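Metazoan TIR-STING fusion (Crassostrea gigas, PDB 6WT6) joins a TIR domain to a STING ligand-binding domain in one chain, and is a member of the STING family of proteins. Local coordinates at residues S101-E104 and M105-V109; A108-S112 and H113-N117; I350-Q353 and L354-S358; W202-N206 and N207-R211; Y185-L188 and K189-P193. One frame throughout, in Å; residues are numbered along the deposited sequence.

Contact 1. Residues S101-E104 and M105-V109; sequences SKFE and MLMAV
A Met-aromatic contact marks the turn that leads into helix 104-108 of the TIR domain: Met107 lies alongside Phe103, the two side chains pointing the same way. The methyl CE of Met107 sits over one ring face, 3.6 Å from the centroid of the Phe103 ring and 18° off its normal, displaced toward the CE2 and CZ rim. Its sulfur stands above the same ring at longer range. Met107 has CG beside its backbone N (chi1 -65°), and the chain, extended from there, runs alongside Phe103 and ends with CE over the ring. In the backbone of the same turn, Met107 N donates to Phe103 O at 3.2 Å. Ser101 O faces the aliphatic CG of Leu106 at 3.4 Å. Tyr303 and Met307 of the second subunit pack on Phe103 and Met107, respectively, whereas Met105 turns to Leu89 and Ile91 of strand 84-91. The contact of Phe103 with Met107 therefore rests on dispersion and CH-pi attraction, and the pair offers an apolar surface to the neighbouring subunit.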
loop_
_atom_site.group_PDB
_atom_site.type_symbol
_atom_site.label_atom_id
_atom_site.label_comp_id
_atom_site.label_asym_id
_atom_site.label_seq_id
_atom_site.Cartn_x
_atom_site.Cartn_y
_atom_site.Cartn_z
ATOM N N SER A 101 -2.423 18.638 -13.669
ATOM C CA SER A 101 -2.608 17.264 -14.121
ATOM C C SER A 101 -1.679 16.289 -13.405
ATOM O O SER A 101 -1.978 15.090 -13.354
ATOM C CB SER A 101 -2.391 17.179 -15.629
ATOM O OG SER A 101 -1.073 17.576 -15.973
ATOM N N LYS A 102 -0.566 16.773 -12.858
ATOM C CA LYS A 102 0.400 15.943 -12.150
ATOM C C LYS A 102 0.276 16.046 -10.636
ATOM O O LYS A 102 1.075 15.433 -9.920
ATOM C CB LYS A 102 1.828 16.322 -12.567
ATOM C CG LYS A 102 2.142 16.114 -14.043
ATOM C CD LYS A 102 2.393 14.648 -14.369
ATOM C CE LYS A 102 2.774 14.469 -15.833
ATOM N NZ LYS A 102 3.260 13.091 -16.131
ATOM N N PHE A 103 -0.697 16.801 -10.131
ATOM C CA PHE A 103 -0.782 17.059 -8.699
ATOM C C PHE A 103 -2.217 16.948 -8.200
ATOM O O PHE A 103 -2.638 15.884 -7.736
ATOM C CB PHE A 103 -0.205 18.442 -8.384
ATOM C CG PHE A 103 0.242 18.604 -6.961
ATOM C CD1 PHE A 103 1.279 17.839 -6.457
ATOM C CD2 PHE A 103 -0.363 19.534 -6.133
ATOM C CE1 PHE A 103 1.694 17.988 -5.151
ATOM C CE2 PHE A 103 0.050 19.689 -4.825
ATOM C CZ PHE A 103 1.079 18.914 -4.333
ATOM N N GLU A 104 -2.980 18.041 -8.303
ATOM C CA GLU A 104 -4.313 18.064 -7.708
ATOM C C GLU A 104 -5.252 17.084 -8.399
ATOM O O GLU A 104 -6.138 16.513 -7.753
ATOM C CB GLU A 104 -4.895 19.475 -7.756
ATOM C CG GLU A 104 -6.106 19.648 -6.863
ATOM C CD GLU A 104 -6.869 20.927 -7.136
ATOM O OE1 GLU A 104 -6.310 22.024 -6.919
ATOM O OE2 GLU A 104 -8.039 20.832 -7.566
ATOM N N MET A 105 -5.080 16.878 -9.705
ATOM C CA MET A 105 -5.954 15.953 -10.419
ATOM C C MET A 105 -5.712 14.516 -9.972
ATOM O O MET A 105 -6.664 13.745 -9.796
ATOM C CB MET A 105 -5.748 16.094 -11.927
ATOM C CG MET A 105 -6.732 15.328 -12.801
ATOM S SD MET A 105 -6.147 15.257 -14.506
ATOM C CE MET A 105 -5.045 13.850 -14.380
ATOM N N LEU A 106 -4.448 14.141 -9.764
ATOM C CA LEU A 106 -4.138 12.775 -9.357
ATOM C C LEU A 106 -4.552 12.492 -7.920
ATOM O O LEU A 106 -4.705 11.322 -7.554
ATOM C CB LEU A 106 -2.645 12.494 -9.533
ATOM C CG LEU A 106 -2.103 12.694 -10.950
ATOM C CD1 LEU A 106 -0.638 12.302 -11.027
ATOM C CD2 LEU A 106 -2.928 11.904 -11.953
ATOM N N MET A 107 -4.733 13.531 -7.102
ATOM C CA MET A 107 -5.232 13.321 -5.748
ATOM C C MET A 107 -6.652 12.775 -5.753
ATOM O O MET A 107 -7.029 12.028 -4.845
ATOM C CB MET A 107 -5.176 14.625 -4.953
ATOM C CG MET A 107 -3.778 15.151 -4.718
ATOM S SD MET A 107 -3.750 16.681 -3.763
ATOM C CE MET A 107 -2.003 17.058 -3.839
ATOM N N ALA A 108 -7.451 13.136 -6.758
ATOM C CA ALA A 108 -8.807 12.613 -6.866
ATOM C C ALA A 108 -8.841 11.193 -7.413
ATOM O O ALA A 108 -9.842 10.494 -7.228
ATOM C CB ALA A 108 -9.657 13.525 -7.750
ATOM N N VAL A 109 -7.778 10.755 -8.080
ATOM C CA VAL A 109 -7.749 9.428 -8.683
ATOM C C VAL A 109 -7.353 8.410 -7.622
ATOM O O VAL A 109 -6.405 8.625 -6.859
ATOM C CB VAL A 109 -6.794 9.403 -9.888
ATOM C CG1 VAL A 109 -6.733 8.008 -10.493
ATOM C CG2 VAL A 109 -7.247 10.414 -10.930
#

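Contact 2. Residues A108-S112 and H113-N117; sequences AVDDS and HQRNN
An N-capped helix start, preceded by an Asx turn, brings Asp110 and Ser112 against the first turn of helix 113-119. Asn116 reaches back from that turn and grips the backbone of Asp110 with both ends of its amide. Its OD1 accepts from Asp110 N at 2.8 Å, and its ND2 donates to Asp110 O at 2.7 Å, with neither bond quite in plane: the donors are tilted 15° and 25° from the carbonyl planes. CG of Asn116 lies anti to the carbonyl carbon (chi1 -62°), which directs the amide toward the preceding loop. The N-cap itself is Ser112. Its OG, swung anti to the backbone N, accepts from Arg115 N at 3.1 Å, while Ser112 O takes the first regular helical bond, from Asn116 N at 3.1 Å. The Asx turn closes just upstream, where Ser112 N meets Asp110 OD2 at 3.0 Å from above the carboxylate plane. The same oxygen rests against Arg115 CB at 3.5 Å; the guanidinium leads away, so Asp110 touches the aliphatic root of Arg115 and not its charge. The side chains of Val109 and Asn116 cross at about a right angle, with Val109 CG1 3.9 Å from Asn116 ND2, and Val109 also touches Leu120 of the parallel-sheet strand 120-124. His177 of the second subunit makes a weak hydrogen bond to Asp110 OD1.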
loop_
_atom_site.group_PDB
_atom_site.type_symbol
_atom_site.label_atom_id
_atom_site.label_comp_id
_atom_site.label_asym_id
_atom_site.label_seq_id
_atom_site.Cartn_x
_atom_site.Cartn_y
_atom_site.Cartn_z
ATOM N N ALA A 108 -7.451 13.136 -6.758
ATOM C CA ALA A 108 -8.807 12.613 -6.866
ATOM C C ALA A 108 -8.841 11.193 -7.413
ATOM O O ALA A 108 -9.842 10.494 -7.228
ATOM C CB ALA A 108 -9.657 13.525 -7.750
ATOM N N VAL A 109 -7.778 10.755 -8.080
ATOM C CA VAL A 109 -7.749 9.428 -8.683
ATOM C C VAL A 109 -7.353 8.410 -7.622
ATOM O O VAL A 109 -6.405 8.625 -6.859
ATOM C CB VAL A 109 -6.794 9.403 -9.888
ATOM C CG1 VAL A 109 -6.733 8.008 -10.493
ATOM C CG2 VAL A 109 -7.247 10.414 -10.930
ATOM N N ASP A 110 -8.090 7.304 -7.567
ATOM C CA ASP A 110 -7.913 6.284 -6.547
ATOM C C ASP A 110 -7.310 5.021 -7.150
ATOM O O ASP A 110 -7.400 4.773 -8.355
ATOM C CB ASP A 110 -9.249 5.956 -5.866
ATOM C CG ASP A 110 -9.082 5.098 -4.626
ATOM O OD1 ASP A 110 -8.529 5.599 -3.624
ATOM O OD2 ASP A 110 -9.501 3.922 -4.651
ATOM N N ASP A 111 -6.689 4.221 -6.278
ATOM C CA ASP A 111 -6.058 2.975 -6.705
ATOM C C ASP A 111 -7.081 1.962 -7.207
ATOM O O ASP A 111 -6.746 1.099 -8.028
ATOM C CB ASP A 111 -5.254 2.386 -5.546
ATOM C CG ASP A 111 -4.259 1.339 -5.995
ATOM O OD1 ASP A 111 -4.084 1.155 -7.218
ATOM O OD2 ASP A 111 -3.645 0.697 -5.117
ATOM N N SER A 112 -8.321 2.048 -6.734
ATOM C CA SER A 112 -9.362 1.093 -7.090
ATOM C C SER A 112 -10.111 1.568 -8.331
ATOM O O SER A 112 -10.682 2.663 -8.337
ATOM C CB SER A 112 -10.329 0.907 -5.923
ATOM O OG SER A 112 -11.555 0.348 -6.363
ATOM N N HIS A 113 -10.116 0.737 -9.378
ATOM C CA HIS A 113 -10.880 1.071 -10.576
ATOM C C HIS A 113 -12.370 1.157 -10.281
ATOM O O HIS A 113 -13.080 1.965 -10.893
ATOM C CB HIS A 113 -10.619 0.041 -11.674
ATOM C CG HIS A 113 -11.466 0.234 -12.893
ATOM N ND1 HIS A 113 -11.333 1.326 -13.725
ATOM C CD2 HIS A 113 -12.460 -0.520 -13.417
ATOM C CE1 HIS A 113 -12.207 1.232 -14.712
ATOM N NE2 HIS A 113 -12.903 0.121 -14.548
ATOM N N GLN A 114 -12.861 0.338 -9.351
ATOM C CA GLN A 114 -14.267 0.409 -8.969
ATOM C C GLN A 114 -14.595 1.754 -8.333
ATOM O O GLN A 114 -15.674 2.313 -8.563
ATOM C CB GLN A 114 -14.610 -0.741 -8.019
ATOM C CG GLN A 114 -15.968 -0.626 -7.339
ATOM C CD GLN A 114 -17.127 -0.645 -8.321
ATOM O OE1 GLN A 114 -16.992 -1.111 -9.454
ATOM N NE2 GLN A 114 -18.275 -0.136 -7.889
ATOM N N ARG A 115 -13.670 2.296 -7.538
ATOM C CA ARG A 115 -13.891 3.606 -6.933
ATOM C C ARG A 115 -13.904 4.709 -7.984
ATOM O O ARG A 115 -14.750 5.610 -7.935
ATOM C CB ARG A 115 -12.818 3.888 -5.880
ATOM C CG ARG A 115 -13.144 5.058 -4.966
ATOM C CD ARG A 115 -13.804 4.587 -3.681
ATOM N NE ARG A 115 -14.518 5.665 -3.001
ATOM C CZ ARG A 115 -14.983 5.583 -1.759
ATOM N NH1 ARG A 115 -14.799 4.476 -1.050
ATOM N NH2 ARG A 115 -15.628 6.611 -1.222
ATOM N N ASN A 116 -12.976 4.656 -8.943
ATOM C CA ASN A 116 -12.893 5.708 -9.951
ATOM C C ASN A 116 -14.095 5.696 -10.887
ATOM O O ASN A 116 -14.512 6.754 -11.370
ATOM C CB ASN A 116 -11.597 5.566 -10.746
ATOM C CG ASN A 116 -10.368 5.707 -9.876
ATOM O OD1 ASN A 116 -10.407 6.365 -8.837
ATOM N ND2 ASN A 116 -9.267 5.093 -10.295
ATOM N N ASN A 117 -14.663 4.520 -11.157
ATOM C CA ASN A 117 -15.831 4.459 -12.027
ATOM C C ASN A 117 -17.058 5.063 -11.356
ATOM O O ASN A 117 -17.945 5.583 -12.042
ATOM C CB ASN A 117 -16.102 3.013 -12.442
ATOM C CG ASN A 117 -17.140 2.905 -13.544
ATOM O OD1 ASN A 117 -17.495 3.899 -14.179
ATOM N ND2 ASN A 117 -17.625 1.692 -13.781
#

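Contact 3. Residues I350-Q353 and L354-S358; sequences IKNQ and LRKES
Ile350 and Leu354 lie side by side and point the same way, with Ile350 CG2 4.1 Å from Leu354 CD1. Tyr273 of strand 272-279 touches both. On another flank Arg355 folds back along the helix: bent at chi3 (-63°), it lays one guanidinium face over Lys351 O, while its NH2 comes within 3.5 Å of Asn352 CA. Lys356 runs obliquely past two amides, its CE 3.7 Å from Asn352 ND2 and its CD 3.9 Å from Gln353 OE1, so that methylene carbons make both approaches. Glu357 runs back beside the last turn as an extended chain, its CG 3.2 Å from Gln353 O. Its carboxylate and Gln353 OE1 share Lys215 as a partner, and Ser213 and Glu214 N also bind the carboxylate, which ties this helix end to strand 212-221. Backbone bonds link each of residues 350-353 to the one four later, that from Lys356 N to Asn352 O being weak. This i to i+4 pattern is that of an alpha-helix, here the C-terminal turns of helix 341-356 in the STING ligand-binding domain.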
loop_
_atom_site.group_PDB
_atom_site.type_symbol
_atom_site.label_atom_id
_atom_site.label_comp_id
_atom_site.label_asym_id
_atom_site.label_seq_id
_atom_site.Cartn_x
_atom_site.Cartn_y
_atom_site.Cartn_z
ATOM N N ILE A 350 16.282 -24.442 7.478
ATOM C CA ILE A 350 17.553 -24.135 8.128
ATOM C C ILE A 350 18.701 -24.844 7.421
ATOM O O ILE A 350 19.757 -24.250 7.167
ATOM C CB ILE A 350 17.495 -24.510 9.620
ATOM C CG1 ILE A 350 16.496 -23.621 10.364
ATOM C CG2 ILE A 350 18.876 -24.411 10.251
ATOM C CD1 ILE A 350 16.357 -23.971 11.826
ATOM N N LYS A 351 18.512 -26.124 7.091
ATOM C CA LYS A 351 19.562 -26.879 6.414
ATOM C C LYS A 351 19.808 -26.346 5.008
ATOM O O LYS A 351 20.952 -26.313 4.543
ATOM C CB LYS A 351 19.195 -28.363 6.378
ATOM C CG LYS A 351 19.158 -29.019 7.750
ATOM C CD LYS A 351 18.674 -30.459 7.675
ATOM C CE LYS A 351 18.685 -31.106 9.051
ATOM N NZ LYS A 351 18.252 -32.531 9.011
ATOM N N ASN A 352 18.747 -25.919 4.319
ATOM C CA ASN A 352 18.912 -25.342 2.989
ATOM C C ASN A 352 19.743 -24.065 3.041
ATOM O O ASN A 352 20.596 -23.831 2.176
ATOM C CB ASN A 352 17.540 -25.071 2.370
ATOM C CG ASN A 352 17.631 -24.563 0.947
ATOM O OD1 ASN A 352 18.187 -25.227 0.075
ATOM N ND2 ASN A 352 17.059 -23.390 0.699
ATOM N N GLN A 353 19.515 -23.229 4.056
ATOM C CA GLN A 353 20.257 -21.981 4.155
ATOM C C GLN A 353 21.702 -22.216 4.579
ATOM O O GLN A 353 22.592 -21.460 4.175
ATOM C CB GLN A 353 19.557 -21.030 5.124
ATOM C CG GLN A 353 18.186 -20.586 4.651
ATOM C CD GLN A 353 18.224 -19.962 3.269
ATOM O OE1 GLN A 353 19.136 -19.197 2.941
ATOM N NE2 GLN A 353 17.234 -20.290 2.445
ATOM N N LEU A 354 21.957 -23.254 5.380
ATOM C CA LEU A 354 23.332 -23.562 5.765
ATOM C C LEU A 354 24.155 -24.025 4.570
ATOM O O LEU A 354 25.361 -23.761 4.512
ATOM C CB LEU A 354 23.350 -24.615 6.872
ATOM C CG LEU A 354 22.952 -24.144 8.274
ATOM C CD1 LEU A 354 22.679 -25.325 9.189
ATOM C CD2 LEU A 354 24.042 -23.268 8.867
ATOM N N ARG A 355 23.525 -24.713 3.613
ATOM C CA ARG A 355 24.211 -25.082 2.379
ATOM C C ARG A 355 24.689 -23.846 1.627
ATOM O O ARG A 355 25.845 -23.774 1.196
ATOM C CB ARG A 355 23.283 -25.915 1.493
ATOM C CG ARG A 355 23.608 -27.397 1.447
ATOM C CD ARG A 355 22.618 -28.154 0.564
ATOM N NE ARG A 355 21.256 -28.087 1.087
ATOM C CZ ARG A 355 20.773 -28.906 2.016
ATOM N NH1 ARG A 355 21.543 -29.858 2.527
ATOM N NH2 ARG A 355 19.522 -28.776 2.436
ATOM N N LYS A 356 23.805 -22.859 1.461
ATOM C CA LYS A 356 24.155 -21.669 0.696
ATOM C C LYS A 356 25.220 -20.836 1.396
ATOM O O LYS A 356 26.035 -20.187 0.730
ATOM C CB LYS A 356 22.904 -20.832 0.441
ATOM C CG LYS A 356 21.819 -21.572 -0.320
ATOM C CD LYS A 356 20.543 -20.754 -0.385
ATOM C CE LYS A 356 19.500 -21.432 -1.253
ATOM N NZ LYS A 356 19.946 -21.513 -2.670
ATOM N N GLU A 357 25.235 -20.844 2.727
ATOM C CA GLU A 357 26.233 -20.125 3.507
ATOM C C GLU A 357 27.518 -20.926 3.704
ATOM O O GLU A 357 28.314 -20.595 4.592
ATOM C CB GLU A 357 25.643 -19.724 4.862
ATOM C CG GLU A 357 24.385 -18.881 4.743
ATOM C CD GLU A 357 23.554 -18.870 6.012
ATOM O OE1 GLU A 357 24.100 -19.160 7.098
ATOM O OE2 GLU A 357 22.345 -18.573 5.919
ATOM N N SER A 358 27.738 -21.962 2.902
ATOM C CA SER A 358 28.925 -22.797 3.037
ATOM C C SER A 358 29.820 -22.697 1.807
ATOM O O SER A 358 29.477 -22.030 0.832
ATOM C CB SER A 358 28.524 -24.250 3.276
ATOM O OG SER A 358 29.667 -25.087 3.305
#

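Contact 4. Residues W202-N206 and N207-R211; sequences WRRVN and NAEGR
Arg203 and Ala208 meet where helix 176-204 of the STING ligand-binding domain ends and the chain turns, through a type II beta turn at Ala208-Arg211, into strand 212-221. Among the hydrogen bonds, Ala208 N donates to Arg203 O, five residues back, at 3.1 Å, and the Asn206 amide folds back so that ND2 reaches Trp202 O at 2.9 Å. That nitrogen also stands 3.7 Å above the Trp202 ring plane, over its centre. Apolar contacts are few: Ala208 CB lies 3.7 Å from Arg203 CG and also meets Trp202 CZ3, at 4.3 Å, and Phe274 of strand 272-279. The charged pair is loose. Arg203 and Glu209 cross at about a right angle, and Glu209 OE1 lies well out of the guanidinium plane, 3.8 Å from Arg203 NE, a long salt bridge without a directed N-H. Arg203 NH1 instead donates to Met212 O. A water at the in-plane edge of the guanidinium accepts weakly from Arg203 NE and donates to Glu209 OE2 at 2.6 Å.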
loop_
_atom_site.group_PDB
_atom_site.type_symbol
_atom_site.label_atom_id
_atom_site.label_comp_id
_atom_site.label_asym_id
_atom_site.label_seq_id
_atom_site.Cartn_x
_atom_site.Cartn_y
_atom_site.Cartn_z
ATOM N N TRP A 202 25.729 -14.731 18.694
ATOM C CA TRP A 202 24.903 -15.597 19.530
ATOM C C TRP A 202 25.207 -17.062 19.247
ATOM O O TRP A 202 25.353 -17.871 20.170
ATOM C CB TRP A 202 23.419 -15.299 19.299
ATOM C CG TRP A 202 22.506 -15.948 20.308
ATOM C CD1 TRP A 202 21.954 -15.358 21.411
ATOM C CD2 TRP A 202 22.051 -17.308 20.313
ATOM N NE1 TRP A 202 21.183 -16.265 22.096
ATOM C CE2 TRP A 202 21.225 -17.469 21.444
ATOM C CE3 TRP A 202 22.257 -18.404 19.468
ATOM C CZ2 TRP A 202 20.606 -18.682 21.751
ATOM C CZ3 TRP A 202 21.641 -19.610 19.776
ATOM C CH2 TRP A 202 20.827 -19.737 20.909
ATOM N N ARG A 203 25.306 -17.417 17.965
ATOM C CA ARG A 203 25.605 -18.792 17.585
ATOM C C ARG A 203 26.945 -19.244 18.150
ATOM O O ARG A 203 27.090 -20.391 18.591
ATOM C CB ARG A 203 25.601 -18.909 16.063
ATOM C CG ARG A 203 25.965 -20.276 15.539
ATOM C CD ARG A 203 25.847 -20.297 14.032
ATOM N NE ARG A 203 26.863 -19.466 13.395
ATOM C CZ ARG A 203 26.925 -19.242 12.087
ATOM N NH1 ARG A 203 26.021 -19.778 11.278
ATOM N NH2 ARG A 203 27.892 -18.488 11.586
ATOM N N ARG A 204 27.931 -18.348 18.153
ATOM C CA ARG A 204 29.274 -18.710 18.594
ATOM C C ARG A 204 29.294 -19.068 20.075
ATOM O O ARG A 204 29.871 -20.087 20.472
ATOM C CB ARG A 204 30.232 -17.556 18.300
ATOM C CG ARG A 204 31.679 -17.823 18.639
ATOM C CD ARG A 204 32.542 -16.629 18.253
ATOM N NE ARG A 204 33.957 -16.875 18.514
ATOM C CZ ARG A 204 34.768 -17.514 17.677
ATOM N NH1 ARG A 204 34.307 -17.973 16.521
ATOM N NH2 ARG A 204 36.044 -17.697 17.997
ATOM N N VAL A 205 28.653 -18.250 20.909
ATOM C CA VAL A 205 28.779 -18.385 22.355
ATOM C C VAL A 205 27.691 -19.290 22.916
ATOM O O VAL A 205 27.537 -19.404 24.136
ATOM C CB VAL A 205 28.752 -17.006 23.039
ATOM C CG1 VAL A 205 29.861 -16.127 22.483
ATOM C CG2 VAL A 205 27.392 -16.348 22.865
ATOM N N ASN A 206 26.936 -19.946 22.038
ATOM C CA ASN A 206 25.910 -20.892 22.459
ATOM C C ASN A 206 26.113 -22.278 21.861
ATOM O O ASN A 206 25.228 -23.131 21.994
ATOM C CB ASN A 206 24.515 -20.368 22.108
ATOM C CG ASN A 206 24.021 -19.323 23.093
ATOM O OD1 ASN A 206 23.176 -19.608 23.941
ATOM N ND2 ASN A 206 24.549 -18.109 22.987
ATOM N N ASN A 207 27.253 -22.521 21.212
ATOM C CA ASN A 207 27.583 -23.833 20.646
ATOM C C ASN A 207 26.551 -24.272 19.613
ATOM O O ASN A 207 26.206 -25.452 19.514
ATOM C CB ASN A 207 27.736 -24.891 21.741
ATOM C CG ASN A 207 29.112 -24.886 22.366
ATOM O OD1 ASN A 207 30.122 -24.759 21.671
ATOM N ND2 ASN A 207 29.162 -25.025 23.684
ATOM N N ALA A 208 26.048 -23.315 18.837
ATOM C CA ALA A 208 25.138 -23.605 17.740
ATOM C C ALA A 208 25.857 -23.658 16.400
ATOM O O ALA A 208 25.204 -23.597 15.352
ATOM C CB ALA A 208 24.011 -22.574 17.694
ATOM N N GLU A 209 27.184 -23.759 16.415
ATOM C CA GLU A 209 27.954 -23.774 15.179
ATOM C C GLU A 209 27.571 -24.977 14.327
ATOM O O GLU A 209 27.553 -26.115 14.805
ATOM C CB GLU A 209 29.451 -23.800 15.493
ATOM C CG GLU A 209 29.960 -22.558 16.208
ATOM C CD GLU A 209 30.020 -21.340 15.299
ATOM O OE1 GLU A 209 29.998 -21.519 14.064
ATOM O OE2 GLU A 209 30.091 -20.206 15.820
ATOM N N GLY A 210 27.265 -24.717 13.055
ATOM C CA GLY A 210 26.810 -25.747 12.148
ATOM C C GLY A 210 25.362 -26.147 12.310
ATOM O O GLY A 210 24.846 -26.896 11.471
ATOM N N ARG A 211 24.686 -25.672 13.357
ATOM C CA ARG A 211 23.292 -26.004 13.617
ATOM C C ARG A 211 22.406 -24.764 13.631
ATOM O O ARG A 211 21.334 -24.778 14.244
ATOM C CB ARG A 211 23.167 -26.765 14.939
ATOM C CG ARG A 211 23.945 -28.073 14.981
ATOM C CD ARG A 211 23.336 -29.117 14.053
ATOM N NE ARG A 211 24.107 -30.360 14.028
ATOM C CZ ARG A 211 24.958 -30.694 13.062
ATOM N NH1 ARG A 211 25.151 -29.883 12.030
ATOM N NH2 ARG A 211 25.616 -31.845 13.123
HETATM O O HOH W 1 29.752 -18.023 14.449
#

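Contact 5. Residues Y185-L188 and K189-P193; sequences YGYL and KIILP
Tyr187 and Ile191 meet along helix 176-204 of the STING ligand-binding domain, where a wider pi-type turn at 185-188 precedes a kink. Ile191 holds CG1 in the crowded position between its backbone N and carbonyl carbon (chi1 59°). This sets CG1 over the centre of the Tyr187 ring, 4.2 Å from the centroid and 9° off the normal, a CH-pi contact, while CD1 comes 4.2 Å from Tyr187 CZ. Tyr187 has CG opposite its backbone N (chi1 -178°), which brings its ring beside the next turn, its OH hydrogen-bonded to Glu278. On another flank Leu188 and Leu192 adopt nearly the same rotamer and lie side by side, pointing the same way, CD2 of Leu188 4.1 Å from CG of Leu192; Leu317 of helix 299-319 packs on both. Ile190 turns its CD1 back to 3.5 Å from Gly186 O. Lys189 brings CG to 4.3 Å from Tyr185 CD1, then bends at chi2 and sends NZ to salt bridges with Asp320 and Glu322. Tyr185 OH is hydrogen-bonded to Thr295 of the second subunit. At the kink Tyr187 O accepts twice: Ile191 N comes nearly along the C=O axis at 3.1 Å, whereas Ile190 N, at 3.0 Å, stands above the carbonyl plane.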
loop_
_atom_site.group_PDB
_atom_site.type_symbol
_atom_site.label_atom_id
_atom_site.label_comp_id
_atom_site.label_asym_id
_atom_site.label_seq_id
_atom_site.Cartn_x
_atom_site.Cartn_y
_atom_site.Cartn_z
ATOM N N TYR A 185 11.299 0.072 5.258
ATOM C CA TYR A 185 11.900 1.228 5.926
ATOM C C TYR A 185 11.537 1.324 7.398
ATOM O O TYR A 185 12.284 1.941 8.163
ATOM C CB TYR A 185 11.508 2.537 5.224
ATOM C CG TYR A 185 12.373 2.863 4.034
ATOM C CD1 TYR A 185 13.710 3.207 4.198
ATOM C CD2 TYR A 185 11.859 2.816 2.749
ATOM C CE1 TYR A 185 14.511 3.497 3.107
ATOM C CE2 TYR A 185 12.648 3.108 1.659
ATOM C CZ TYR A 185 13.970 3.445 1.846
ATOM O OH TYR A 185 14.745 3.728 0.756
ATOM N N GLY A 186 10.414 0.744 7.811
ATOM C CA GLY A 186 10.048 0.810 9.210
ATOM C C GLY A 186 10.684 -0.239 10.089
ATOM O O GLY A 186 10.596 -0.130 11.314
ATOM N N TYR A 187 11.344 -1.240 9.506
ATOM C CA TYR A 187 11.800 -2.381 10.292
ATOM C C TYR A 187 12.968 -3.118 9.644
ATOM O O TYR A 187 14.074 -3.137 10.196
ATOM C CB TYR A 187 10.631 -3.352 10.525
ATOM C CG TYR A 187 10.972 -4.556 11.375
ATOM C CD1 TYR A 187 11.341 -4.409 12.707
ATOM C CD2 TYR A 187 10.910 -5.841 10.854
ATOM C CE1 TYR A 187 11.653 -5.511 13.495
ATOM C CE2 TYR A 187 11.214 -6.951 11.638
ATOM C CZ TYR A 187 11.586 -6.778 12.952
ATOM O OH TYR A 187 11.893 -7.869 13.733
ATOM N N LEU A 188 12.727 -3.745 8.485
ATOM C CA LEU A 188 13.741 -4.608 7.885
ATOM C C LEU A 188 15.015 -3.829 7.568
ATOM O O LEU A 188 16.121 -4.272 7.896
ATOM C CB LEU A 188 13.183 -5.288 6.632
ATOM C CG LEU A 188 12.124 -6.386 6.848
ATOM C CD1 LEU A 188 11.819 -7.139 5.551
ATOM C CD2 LEU A 188 12.557 -7.356 7.937
ATOM N N LYS A 189 14.877 -2.650 6.956
ATOM C CA LYS A 189 16.036 -1.822 6.626
ATOM C C LYS A 189 16.836 -1.438 7.867
ATOM O O LYS A 189 18.045 -1.196 7.766
ATOM C CB LYS A 189 15.583 -0.567 5.869
ATOM C CG LYS A 189 16.695 0.385 5.435
ATOM C CD LYS A 189 17.719 -0.294 4.533
ATOM C CE LYS A 189 18.700 0.717 3.959
ATOM N NZ LYS A 189 19.742 0.087 3.104
ATOM N N ILE A 190 16.197 -1.418 9.038
ATOM C CA ILE A 190 16.882 -1.026 10.266
ATOM C C ILE A 190 17.671 -2.194 10.853
ATOM O O ILE A 190 18.833 -2.039 11.246
ATOM C CB ILE A 190 15.866 -0.473 11.281
ATOM C CG1 ILE A 190 15.077 0.679 10.664
ATOM C CG2 ILE A 190 16.571 -0.029 12.555
ATOM C CD1 ILE A 190 13.866 1.100 11.480
ATOM N N ILE A 191 17.066 -3.385 10.907
ATOM C CA ILE A 191 17.637 -4.484 11.679
ATOM C C ILE A 191 18.458 -5.445 10.821
ATOM O O ILE A 191 19.462 -5.993 11.291
ATOM C CB ILE A 191 16.529 -5.232 12.448
ATOM C CG1 ILE A 191 15.471 -5.790 11.496
ATOM C CG2 ILE A 191 15.871 -4.307 13.468
ATOM C CD1 ILE A 191 15.457 -7.294 11.428
ATOM N N LEU A 192 18.062 -5.648 9.561
ATOM C CA LEU A 192 18.727 -6.656 8.732
ATOM C C LEU A 192 20.199 -6.369 8.427
ATOM O O LEU A 192 20.997 -7.324 8.463
ATOM C CB LEU A 192 17.961 -6.857 7.416
ATOM C CG LEU A 192 16.612 -7.596 7.415
ATOM C CD1 LEU A 192 16.206 -7.979 5.992
ATOM C CD2 LEU A 192 16.623 -8.829 8.322
ATOM N N PRO A 193 20.625 -5.130 8.103
ATOM C CA PRO A 193 22.007 -4.935 7.617
ATOM C C PRO A 193 23.098 -5.532 8.492
ATOM O O PRO A 193 24.075 -6.065 7.953
ATOM C CB PRO A 193 22.127 -3.407 7.537
ATOM C CG PRO A 193 20.757 -2.961 7.228
ATOM C CD PRO A 193 19.849 -3.879 8.001
#

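From the N terminus, contact 1 comes first, in the turn entering helix 104-108 of the TIR domain. Contact 2 begins where it ends, sharing Ala108 and Val109, and closes the loop into helix 113-119; both touch the second subunit. The chain then passes to the STING ligand-binding domain, where contact 5 lies within helix 176-204 and contact 4 closes the loop leaving that helix for strand 212-221. Contact 3 comes last, at the end of helix 341-356. All five are local, and none nests in or crosses another; contacts 1 and 2 merely overlap. Contacts 3 and 4 meet where Leu354 CD1 lies 3.5 Å from Gly210 O, whereas the centres of contacts 1 and 4 are about 55 Å apart.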